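Methionine gamma-lyase (Trichomonas vaginalis, PDB 1E5F) is a pyridoxal-5'-phosphate-dependent enzyme of the Cys/Met metabolism family, with four protein chains in its assembly. Local coordinates at residues 92-97 / 180-185; 101-106 / 146-151; 107-112 / 155-160. One frame throughout, in Å; residues are numbered along the deposited sequence. Where two conformers were deposited one is given.

Interaction 1 of 3, residues 92-97 / 180-185. With PLP (pyridoxal-5'-phosphate), chain C.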
loop_
_atom_site.group_PDB
_atom_site.type_symbol
_atom_site.label_atom_id
_atom_site.label_comp_id
_atom_site.label_asym_id
_atom_site.label_seq_id
_atom_site.Cartn_x
_atom_site.Cartn_y
_atom_site.Cartn_z
ATOM N N ALA A 92 8.099 9.501 -23.513
ATOM C CA ALA A 92 8.101 8.182 -24.182
ATOM C C ALA A 92 7.411 8.337 -25.522
ATOM O O ALA A 92 7.621 7.586 -26.467
ATOM C CB ALA A 92 7.288 7.133 -23.399
ATOM N N THR A 93 6.459 9.275 -25.515
ATOM C CA THR A 93 5.770 9.608 -26.696
ATOM C C THR A 93 6.681 10.270 -27.754
ATOM O O THR A 93 6.874 9.792 -28.859
ATOM C CB THR A 93 4.567 10.496 -26.325
ATOM O OG1 THR A 93 3.679 9.648 -25.513
ATOM C CG2 THR A 93 3.930 10.981 -27.651
ATOM N N VAL A 94 7.336 11.388 -27.461
ATOM C CA VAL A 94 8.096 12.042 -28.452
ATOM C C VAL A 94 9.396 11.274 -28.725
ATOM O O VAL A 94 9.756 11.326 -29.922
ATOM C CB VAL A 94 8.431 13.524 -28.152
ATOM C CG1 VAL A 94 7.208 14.367 -27.977
ATOM C CG2 VAL A 94 9.439 13.696 -27.051
ATOM N N LEU A 95 9.984 10.486 -27.796
ATOM C CA LEU A 95 11.176 9.764 -28.097
ATOM C C LEU A 95 10.914 8.511 -28.934
ATOM O O LEU A 95 11.838 8.042 -29.606
ATOM C CB LEU A 95 12.022 9.410 -26.890
ATOM C CG LEU A 95 12.400 10.669 -26.143
ATOM C CD1 LEU A 95 13.088 10.316 -24.823
ATOM C CD2 LEU A 95 13.242 11.538 -27.047
ATOM N N THR A 96 9.667 8.026 -28.989
ATOM C CA THR A 96 9.415 6.916 -29.865
ATOM C C THR A 96 9.197 7.436 -31.309
ATOM O O THR A 96 9.520 6.740 -32.301
ATOM C CB THR A 96 8.060 6.277 -29.509
ATOM O OG1 THR A 96 8.113 5.789 -28.150
ATOM C CG2 THR A 96 7.593 5.226 -30.376
ATOM N N ILE A 97 8.551 8.561 -31.406
ATOM C CA ILE A 97 8.223 9.147 -32.718
ATOM C C ILE A 97 9.515 9.651 -33.397
ATOM O O ILE A 97 9.675 9.434 -34.591
ATOM C CB ILE A 97 7.247 10.316 -32.588
ATOM C CG1 ILE A 97 5.898 9.744 -32.176
ATOM C CG2 ILE A 97 7.111 11.122 -33.860
ATOM C CD1 ILE A 97 4.919 10.772 -31.741
ATOM N N LEU A 180 1.989 14.521 -36.655
ATOM C CA LEU A 180 1.160 14.181 -35.477
ATOM C C LEU A 180 0.912 15.371 -34.587
ATOM O O LEU A 180 1.891 16.088 -34.292
ATOM C CB LEU A 180 1.969 13.133 -34.617
ATOM C CG LEU A 180 1.955 11.752 -35.315
ATOM C CD1 LEU A 180 2.717 10.719 -34.492
ATOM C CD2 LEU A 180 0.599 11.201 -35.614
ATOM N N VAL A 181 -0.351 15.626 -34.301
ATOM C CA VAL A 181 -0.657 16.699 -33.358
ATOM C C VAL A 181 -0.793 16.013 -31.995
ATOM O O VAL A 181 -1.629 15.106 -31.824
ATOM C CB VAL A 181 -1.916 17.443 -33.737
ATOM C CG1 VAL A 181 -2.231 18.530 -32.783
ATOM C CG2 VAL A 181 -1.620 17.955 -35.191
ATOM N N ILE A 182 -0.183 16.497 -30.959
ATOM C CA ILE A 182 -0.096 15.977 -29.588
ATOM C C ILE A 182 -0.617 17.063 -28.708
ATOM O O ILE A 182 -0.035 18.173 -28.749
ATOM C CB ILE A 182 1.347 15.563 -29.130
ATOM C CG1 ILE A 182 1.869 14.421 -30.089
ATOM C CG2 ILE A 182 1.332 14.933 -27.731
ATOM C CD1 ILE A 182 3.262 13.936 -29.974
ATOM N N ALA A 183 -1.618 16.789 -27.929
ATOM C CA ALA A 183 -2.159 17.836 -27.028
ATOM C C ALA A 183 -1.989 17.423 -25.546
ATOM O O ALA A 183 -2.216 16.209 -25.287
ATOM C CB ALA A 183 -3.578 17.982 -27.423
ATOM N N ASP A 184 -1.303 18.293 -24.779
ATOM C CA ASP A 184 -1.269 17.878 -23.317
ATOM C C ASP A 184 -2.541 18.334 -22.640
ATOM O O ASP A 184 -2.857 19.522 -22.546
ATOM C CB ASP A 184 -0.048 18.500 -22.671
ATOM C CG ASP A 184 0.145 18.137 -21.198
ATOM O OD1 ASP A 184 -0.843 17.909 -20.497
ATOM O OD2 ASP A 184 1.257 18.430 -20.654
ATOM N N ASN A 185 -3.479 17.441 -22.264
ATOM C CA ASN A 185 -4.822 17.720 -21.798
ATOM C C ASN A 185 -4.939 17.757 -20.318
ATOM O O ASN A 185 -5.959 17.619 -19.670
ATOM C CB ASN A 185 -5.769 16.636 -22.432
ATOM C CG ASN A 185 -7.267 16.966 -22.350
ATOM O OD1 ASN A 185 -7.636 18.178 -22.448
ATOM N ND2 ASN A 185 -8.205 16.022 -22.151
HETATM N N1 PLP C . 2.031 18.309 -18.199
HETATM C C2 PLP C . 1.648 19.496 -17.667
HETATM C C2A PLP C . 0.620 20.472 -18.134
HETATM C C3 PLP C . 1.964 19.525 -16.283
HETATM O O3 PLP C . 1.507 20.618 -15.618
HETATM C C4 PLP C . 2.878 18.686 -15.675
HETATM C C4A PLP C . 3.298 19.232 -14.246
HETATM C C5 PLP C . 3.567 17.839 -16.465
HETATM C C6 PLP C . 3.161 17.677 -17.790
HETATM C C5A PLP C . 4.557 16.853 -15.934
HETATM O O4P PLP C . 3.835 15.797 -15.143
HETATM P P PLP C . 4.638 15.063 -13.987
HETATM O O1P PLP C . 4.873 16.153 -13.012
HETATM O O2P PLP C . 3.647 14.076 -13.546
HETATM O O3P PLP C . 5.959 14.476 -14.513
#
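I97 of helix 86-97 and L180 of strand 180-184 make the tightest part of this contact: the I97 CD1 methyl presses on L180 CD1 at 3.5 Å, the two side chains slanting past each other. The same I97 CD1 meets the tip of I182 end-on, with I182 CD1 at 4.0 Å. One turn earlier, T93 comes at that methyl from the other end of the segment, its CG2 lying 3.8 Å from I182 CD1. With OG1 beside the backbone N (chi1 -65°) and bonded back to A89 O, T93 CG2 is left anti to that N and faces the strand. The looser element is V94, whose CG1 only grazes I182 CD1 at 4.4 Å. Burial runs the other way: T93, V94 and I182 are enclosed, whereas I97 and L180, for all their closeness, keep some solvent access. No hydrogen bond links the segments; helix and strand run nearly antiparallel (167°) with short-segment axes 11.4 Å apart, and aliphatic side chains, chiefly by their end methyls, span the gap. On the far side of the helix, L95 packs on F125 of the second subunit. Further along the strand D184 leaves the contact and reaches the cofactor, OD2 standing 2.6 Å from N1 of PLP. A helix packed on the central sheet, with a strand-end aspartate beside the pyridine nitrogen, is the classic layout of fold-type I PLP enzymes.

Interaction 2 of 3, residues 101-106 / 146-151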
loop_
_atom_site.group_PDB
_atom_site.type_symbol
_atom_site.label_atom_id
_atom_site.label_comp_id
_atom_site.label_asym_id
_atom_site.label_seq_id
_atom_site.Cartn_x
_atom_site.Cartn_y
_atom_site.Cartn_z
ATOM N N GLY A 101 17.332 14.588 -36.798
ATOM C CA GLY A 101 16.922 14.885 -38.189
ATOM C C GLY A 101 15.454 15.197 -38.288
ATOM O O GLY A 101 15.131 16.028 -39.203
ATOM N N ASP A 102 14.561 14.678 -37.367
ATOM C CA ASP A 102 13.180 15.144 -37.524
ATOM C C ASP A 102 13.039 16.572 -36.993
ATOM O O ASP A 102 13.905 17.188 -36.342
ATOM C CB ASP A 102 12.295 14.227 -36.677
ATOM C CG ASP A 102 12.224 12.847 -37.266
ATOM O OD1 ASP A 102 12.571 12.689 -38.461
ATOM O OD2 ASP A 102 11.802 11.974 -36.468
ATOM N N HIS A 103 11.806 17.096 -37.264
ATOM C CA HIS A 103 11.543 18.467 -36.788
ATOM C C HIS A 103 10.357 18.460 -35.840
ATOM O O HIS A 103 9.407 17.697 -36.109
ATOM C CB HIS A 103 11.278 19.436 -37.920
ATOM C CG HIS A 103 10.913 20.837 -37.550
ATOM N ND1 HIS A 103 9.753 21.392 -38.173
ATOM C CD2 HIS A 103 11.517 21.798 -36.853
ATOM C CE1 HIS A 103 9.686 22.666 -37.706
ATOM N NE2 HIS A 103 10.751 22.931 -36.877
ATOM N N LEU A 104 10.455 19.340 -34.835
ATOM C CA LEU A 104 9.351 19.430 -33.914
ATOM C C LEU A 104 8.816 20.865 -33.742
ATOM O O LEU A 104 9.568 21.707 -33.439
ATOM C CB LEU A 104 9.660 18.720 -32.530
ATOM C CG LEU A 104 8.453 18.990 -31.526
ATOM C CD1 LEU A 104 8.403 17.819 -30.496
ATOM C CD2 LEU A 104 8.595 20.187 -30.607
ATOM N N ILE A 105 7.513 21.081 -33.835
ATOM C CA ILE A 105 6.969 22.414 -33.583
ATOM C C ILE A 105 6.193 22.385 -32.253
ATOM O O ILE A 105 5.350 21.524 -31.986
ATOM C CB ILE A 105 5.929 22.742 -34.718
ATOM C CG1 ILE A 105 6.702 23.030 -35.983
ATOM C CG2 ILE A 105 5.140 24.019 -34.378
ATOM C CD1 ILE A 105 5.769 23.168 -37.193
ATOM N N SER A 106 6.381 23.281 -31.349
ATOM C CA SER A 106 5.683 23.357 -30.118
ATOM C C SER A 106 5.235 24.784 -29.792
ATOM O O SER A 106 5.916 25.740 -30.073
ATOM C CB SER A 106 6.653 23.010 -28.993
ATOM O OG SER A 106 6.140 23.201 -27.672
ATOM N N PRO A 146 9.714 19.984 -44.250
ATOM C CA PRO A 146 9.442 18.684 -44.823
ATOM C C PRO A 146 9.647 17.598 -43.794
ATOM O O PRO A 146 9.183 16.476 -44.060
ATOM C CB PRO A 146 10.358 18.656 -46.032
ATOM C CG PRO A 146 10.395 20.138 -46.444
ATOM C CD PRO A 146 10.716 20.745 -45.066
ATOM N N ASN A 147 10.549 17.752 -42.885
ATOM C CA ASN A 147 10.864 16.781 -41.873
ATOM C C ASN A 147 10.000 16.977 -40.580
ATOM O O ASN A 147 10.297 16.371 -39.530
ATOM C CB ASN A 147 12.344 16.992 -41.607
ATOM C CG ASN A 147 12.782 18.358 -41.127
ATOM O OD1 ASN A 147 12.252 19.406 -41.441
ATOM N ND2 ASN A 147 13.836 18.393 -40.284
ATOM N N THR A 148 8.998 17.889 -40.647
ATOM C CA THR A 148 8.179 18.112 -39.432
ATOM C C THR A 148 7.427 16.851 -39.025
ATOM O O THR A 148 6.709 16.298 -39.862
ATOM C CB THR A 148 7.227 19.348 -39.647
ATOM O OG1 THR A 148 8.154 20.479 -39.675
ATOM C CG2 THR A 148 6.310 19.464 -38.417
ATOM N N LYS A 149 7.534 16.425 -37.776
ATOM C CA LYS A 149 6.761 15.202 -37.372
ATOM C C LYS A 149 5.722 15.402 -36.316
ATOM O O LYS A 149 4.821 14.557 -36.196
ATOM C CB LYS A 149 7.717 14.229 -36.696
ATOM C CG LYS A 149 8.829 13.831 -37.610
ATOM C CD LYS A 149 8.250 13.187 -38.886
ATOM C CE LYS A 149 9.582 13.075 -39.766
ATOM N NZ LYS A 149 9.485 11.946 -40.693
ATOM N N ILE A 150 5.960 16.345 -35.436
ATOM C CA ILE A 150 5.027 16.622 -34.372
ATOM C C ILE A 150 4.622 18.089 -34.247
ATOM O O ILE A 150 5.525 18.949 -34.463
ATOM C CB ILE A 150 5.784 16.244 -33.043
ATOM C CG1 ILE A 150 5.967 14.694 -32.993
ATOM C CG2 ILE A 150 5.007 16.625 -31.796
ATOM C CD1 ILE A 150 6.665 14.134 -31.787
ATOM N N VAL A 151 3.347 18.340 -34.026
ATOM C CA VAL A 151 2.996 19.701 -33.604
ATOM C C VAL A 151 2.513 19.531 -32.143
ATOM O O VAL A 151 1.615 18.702 -31.997
ATOM C CB VAL A 151 1.925 20.315 -34.492
ATOM C CG1 VAL A 151 1.373 21.635 -33.955
ATOM C CG2 VAL A 151 2.644 20.644 -35.848
#
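Two neighbouring parallel strands of the central seven-stranded sheet, 103-107 and 148-154, come together here at their N-terminal ends. Before the strands proper, N147 turns its amide back to G101, and ND2 donates to G101 O at 2.9 Å, nearly straight and in the plane of its own amide. Its CG sits between backbone N and carbonyl carbon (chi1 60°), which carries the amide across to that carbonyl. H103 is bonded through both its backbone N and O: N donates to N147 O at 2.8 Å, standing well above that carbonyl's plane, and O receives K149 N at 2.8 Å in a much straighter bond. The next bond skips a residue, I105 N going to I150 O at 3.0 Å, so K149 and I150 together stand opposite L104. This is a beta bulge, with K149 in a helix-like backbone conformation. H103, T148, I105 and V151 share one face of the sheet. There T148 OG1 lies at the imidazole edge, hydrogen-bonded to H103 ND1, though the modelled 2.4 Å is doubtfully short; K145 N also bonds this hydroxyl, and D130 holds H103 NE2. L104 and I150 fill the other face, L104 CD1 resting on I150 CG2 at 3.8 Å beneath helices 112-124 and 86-97. K149 crosses D102 roughly at right angles, its NZ making only a long salt bridge of 3.9 Å to D102 OD1, whose main salt-bridge partner is K99.

Interaction 3 of 3, residues 107-112 / 155-160. With PLP (pyridoxal-5'-phosphate), chain C; SO4 (sulfate ion), chain D.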
loop_
_atom_site.group_PDB
_atom_site.type_symbol
_atom_site.label_atom_id
_atom_site.label_comp_id
_atom_site.label_asym_id
_atom_site.label_seq_id
_atom_site.Cartn_x
_atom_site.Cartn_y
_atom_site.Cartn_z
ATOM N N ASP A 107 4.244 24.794 -28.941
ATOM C CA ASP A 107 3.749 26.073 -28.482
ATOM C C ASP A 107 4.825 26.467 -27.488
ATOM O O ASP A 107 5.441 25.572 -26.933
ATOM C CB ASP A 107 2.383 26.049 -27.848
ATOM C CG ASP A 107 1.820 27.476 -27.722
ATOM O OD1 ASP A 107 2.172 28.131 -26.723
ATOM O OD2 ASP A 107 1.075 27.962 -28.565
ATOM N N GLU A 108 5.140 27.740 -27.623
ATOM C CA GLU A 108 6.119 28.242 -26.672
ATOM C C GLU A 108 5.609 28.273 -25.260
ATOM O O GLU A 108 6.426 28.477 -24.382
ATOM C CB GLU A 108 6.401 29.687 -27.237
ATOM C CG GLU A 108 5.205 30.644 -27.052
ATOM C CD GLU A 108 5.537 32.084 -27.542
ATOM O OE1 GLU A 108 6.693 32.492 -27.705
ATOM O OE2 GLU A 108 4.620 32.905 -27.734
ATOM N N CYS A 109 4.280 28.344 -24.977
ATOM C CA CYS A 109 3.925 28.402 -23.570
ATOM C C CYS A 109 3.571 26.984 -23.126
ATOM O O CYS A 109 2.384 26.553 -23.345
ATOM C CB CYS A 109 2.813 29.392 -23.293
ATOM S SG CYS A 109 2.404 29.567 -21.528
ATOM N N LEU A 110 4.396 26.340 -22.393
ATOM C CA LEU A 110 4.395 24.969 -21.928
ATOM C C LEU A 110 4.756 24.971 -20.429
ATOM O O LEU A 110 5.396 25.846 -19.800
ATOM C CB LEU A 110 5.602 24.324 -22.624
ATOM C CG LEU A 110 5.518 23.369 -23.782
ATOM C CD1 LEU A 110 4.184 23.590 -24.560
ATOM C CD2 LEU A 110 6.633 23.504 -24.779
ATOM N N TYR A 111 4.343 23.873 -19.856
ATOM C CA TYR A 111 4.998 23.500 -18.577
ATOM C C TYR A 111 6.520 23.751 -18.688
ATOM O O TYR A 111 7.253 23.299 -19.547
ATOM C CB TYR A 111 4.592 22.077 -18.262
ATOM C CG TYR A 111 5.158 21.630 -16.948
ATOM C CD1 TYR A 111 5.204 22.430 -15.827
ATOM C CD2 TYR A 111 5.710 20.354 -16.844
ATOM C CE1 TYR A 111 5.735 21.994 -14.628
ATOM C CE2 TYR A 111 6.211 19.896 -15.631
ATOM C CZ TYR A 111 6.245 20.689 -14.528
ATOM O OH TYR A 111 6.760 20.238 -13.344
ATOM N N GLY A 112 7.098 24.233 -17.610
ATOM C CA GLY A 112 8.551 24.417 -17.588
ATOM C C GLY A 112 9.374 23.223 -18.035
ATOM O O GLY A 112 10.162 23.368 -18.962
ATOM N N THR A 155 -3.552 23.357 -24.046
ATOM C CA THR A 155 -4.555 24.343 -23.863
ATOM C C THR A 155 -5.551 23.858 -22.798
ATOM O O THR A 155 -6.085 22.787 -22.934
ATOM C CB THR A 155 -5.193 24.698 -25.189
ATOM O OG1 THR A 155 -6.262 25.640 -24.999
ATOM C CG2 THR A 155 -5.882 23.473 -25.846
ATOM N N PRO A 156 -5.910 24.724 -21.851
ATOM C CA PRO A 156 -5.280 26.041 -21.692
ATOM C C PRO A 156 -3.827 25.892 -21.354
ATOM O O PRO A 156 -3.496 24.902 -20.668
ATOM C CB PRO A 156 -5.970 26.752 -20.535
ATOM C CG PRO A 156 -7.294 25.996 -20.407
ATOM C CD PRO A 156 -6.976 24.543 -20.861
ATOM N N ALA A 157 -2.945 26.861 -21.634
ATOM C CA ALA A 157 -1.501 26.673 -21.414
ATOM C C ALA A 157 -0.993 26.951 -20.000
ATOM O O ALA A 157 -1.590 27.656 -19.185
ATOM C CB ALA A 157 -0.780 27.625 -22.373
ATOM N N ASN A 158 0.057 26.309 -19.586
ATOM C CA ASN A 158 0.625 26.280 -18.219
ATOM C C ASN A 158 1.810 27.194 -18.211
ATOM O O ASN A 158 2.648 26.849 -19.020
ATOM C CB ASN A 158 1.003 24.825 -17.846
ATOM C CG ASN A 158 1.638 24.737 -16.467
ATOM O OD1 ASN A 158 1.686 25.769 -15.725
ATOM N ND2 ASN A 158 2.111 23.561 -16.030
ATOM N N PRO A 159 1.777 28.344 -17.585
ATOM C CA PRO A 159 0.778 28.762 -16.614
ATOM C C PRO A 159 -0.180 29.891 -16.973
ATOM O O PRO A 159 -1.138 30.138 -16.234
ATOM C CB PRO A 159 1.730 29.242 -15.515
ATOM C CG PRO A 159 2.734 30.091 -16.314
ATOM C CD PRO A 159 2.917 29.307 -17.632
ATOM N N THR A 160 -0.096 30.591 -18.106
ATOM C CA THR A 160 -0.998 31.665 -18.525
ATOM C C THR A 160 -2.462 31.359 -18.866
ATOM O O THR A 160 -3.345 32.233 -18.866
ATOM C CB THR A 160 -0.329 32.357 -19.722
ATOM O OG1 THR A 160 -0.319 31.468 -20.825
ATOM C CG2 THR A 160 1.278 32.494 -19.384
HETATM N N1 PLP C . 2.031 18.309 -18.199
HETATM C C2 PLP C . 1.648 19.496 -17.667
HETATM C C2A PLP C . 0.620 20.472 -18.134
HETATM C C3 PLP C . 1.964 19.525 -16.283
HETATM O O3 PLP C . 1.507 20.618 -15.618
HETATM C C4 PLP C . 2.878 18.686 -15.675
HETATM C C4A PLP C . 3.298 19.232 -14.246
HETATM C C5 PLP C . 3.567 17.839 -16.465
HETATM C C6 PLP C . 3.161 17.677 -17.790
HETATM C C5A PLP C . 4.557 16.853 -15.934
HETATM O O4P PLP C . 3.835 15.797 -15.143
HETATM P P PLP C . 4.638 15.063 -13.987
HETATM O O1P PLP C . 4.873 16.153 -13.012
HETATM O O2P PLP C . 3.647 14.076 -13.546
HETATM O O3P PLP C . 5.959 14.476 -14.513
HETATM S S SO4 D . 3.372 22.052 -11.853
HETATM O O1 SO4 D . 2.862 22.514 -10.583
HETATM O O2 SO4 D . 4.799 22.628 -11.861
HETATM O O3 SO4 D . 2.762 22.594 -13.115
HETATM O O4 SO4 D . 3.697 20.576 -12.038
#
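A157 meets C109 first, its CB methyl lying 3.5 Å from the carbonyl oxygen C109 O; the C109 thiol also packs near this methyl, though C109 was modelled in two conformers and its sulfur contacts hold for one of them. N158 follows, and carries the link to the ligands. Its backbone oxygen faces L110 O at 3.0 Å, two acceptors brought close, and H354 bonds L110 O and, weakly, N158 O. The N158 side chain, CG anti to the backbone N (chi1 178°), runs alongside Y111 with amide and ring planes only 10° apart, ND2 coming within 3.3 Å of Y111 CD1. That ND2 donates to O3 of a sulfate ion, probably from the crystallisation liquor, at 3.1 Å and lies 3.0 Å from PLP O3, while R373 grips OD1, fixing which way the amide is turned. P159, reached through a cis peptide, sets CD against the C109 sulfur. T160 finishes the segment with OG1 3.4 Å from C109 SG. Facing this segment, D107 OD1 accepts from C109 N in an Asx turn, and Y111 follows at the N-cap position of helix 112-124. PLP C4A sits over one face of the Y111 ring, 3.2 Å above its plane and toward the rim; sulfate O2 is near the ring edge. Loops leaving the C-terminal ends of two parallel strands thus build one wall of the cofactor pocket, with a tyrosine ring over PLP, as in related fold-type I enzymes.

How the interactions relate
Interactions 1 and 2 share the central sheet, interaction 2 within it and interaction 1 between it and helix 86-97: strands 180-184 and 148-154 are neighbours, probably joined by hydrogen bonds such as L180 O to V151 N at 2.7 Å. I150 also packs on I97 and I182, with I150 CG2 3.7 Å from I182 CD1; the centres of these contacts are 11 Å apart. Interaction 3 continues the two strands of interaction 2 into their following loops, the two centres being about 19 Å apart. Interactions 1 and 3, about 15 Å apart between centres, do not touch but meet the same PLP through D184, Y111 and N158, whereas the side chain of L104 in interaction 2 is about 14 Å from it.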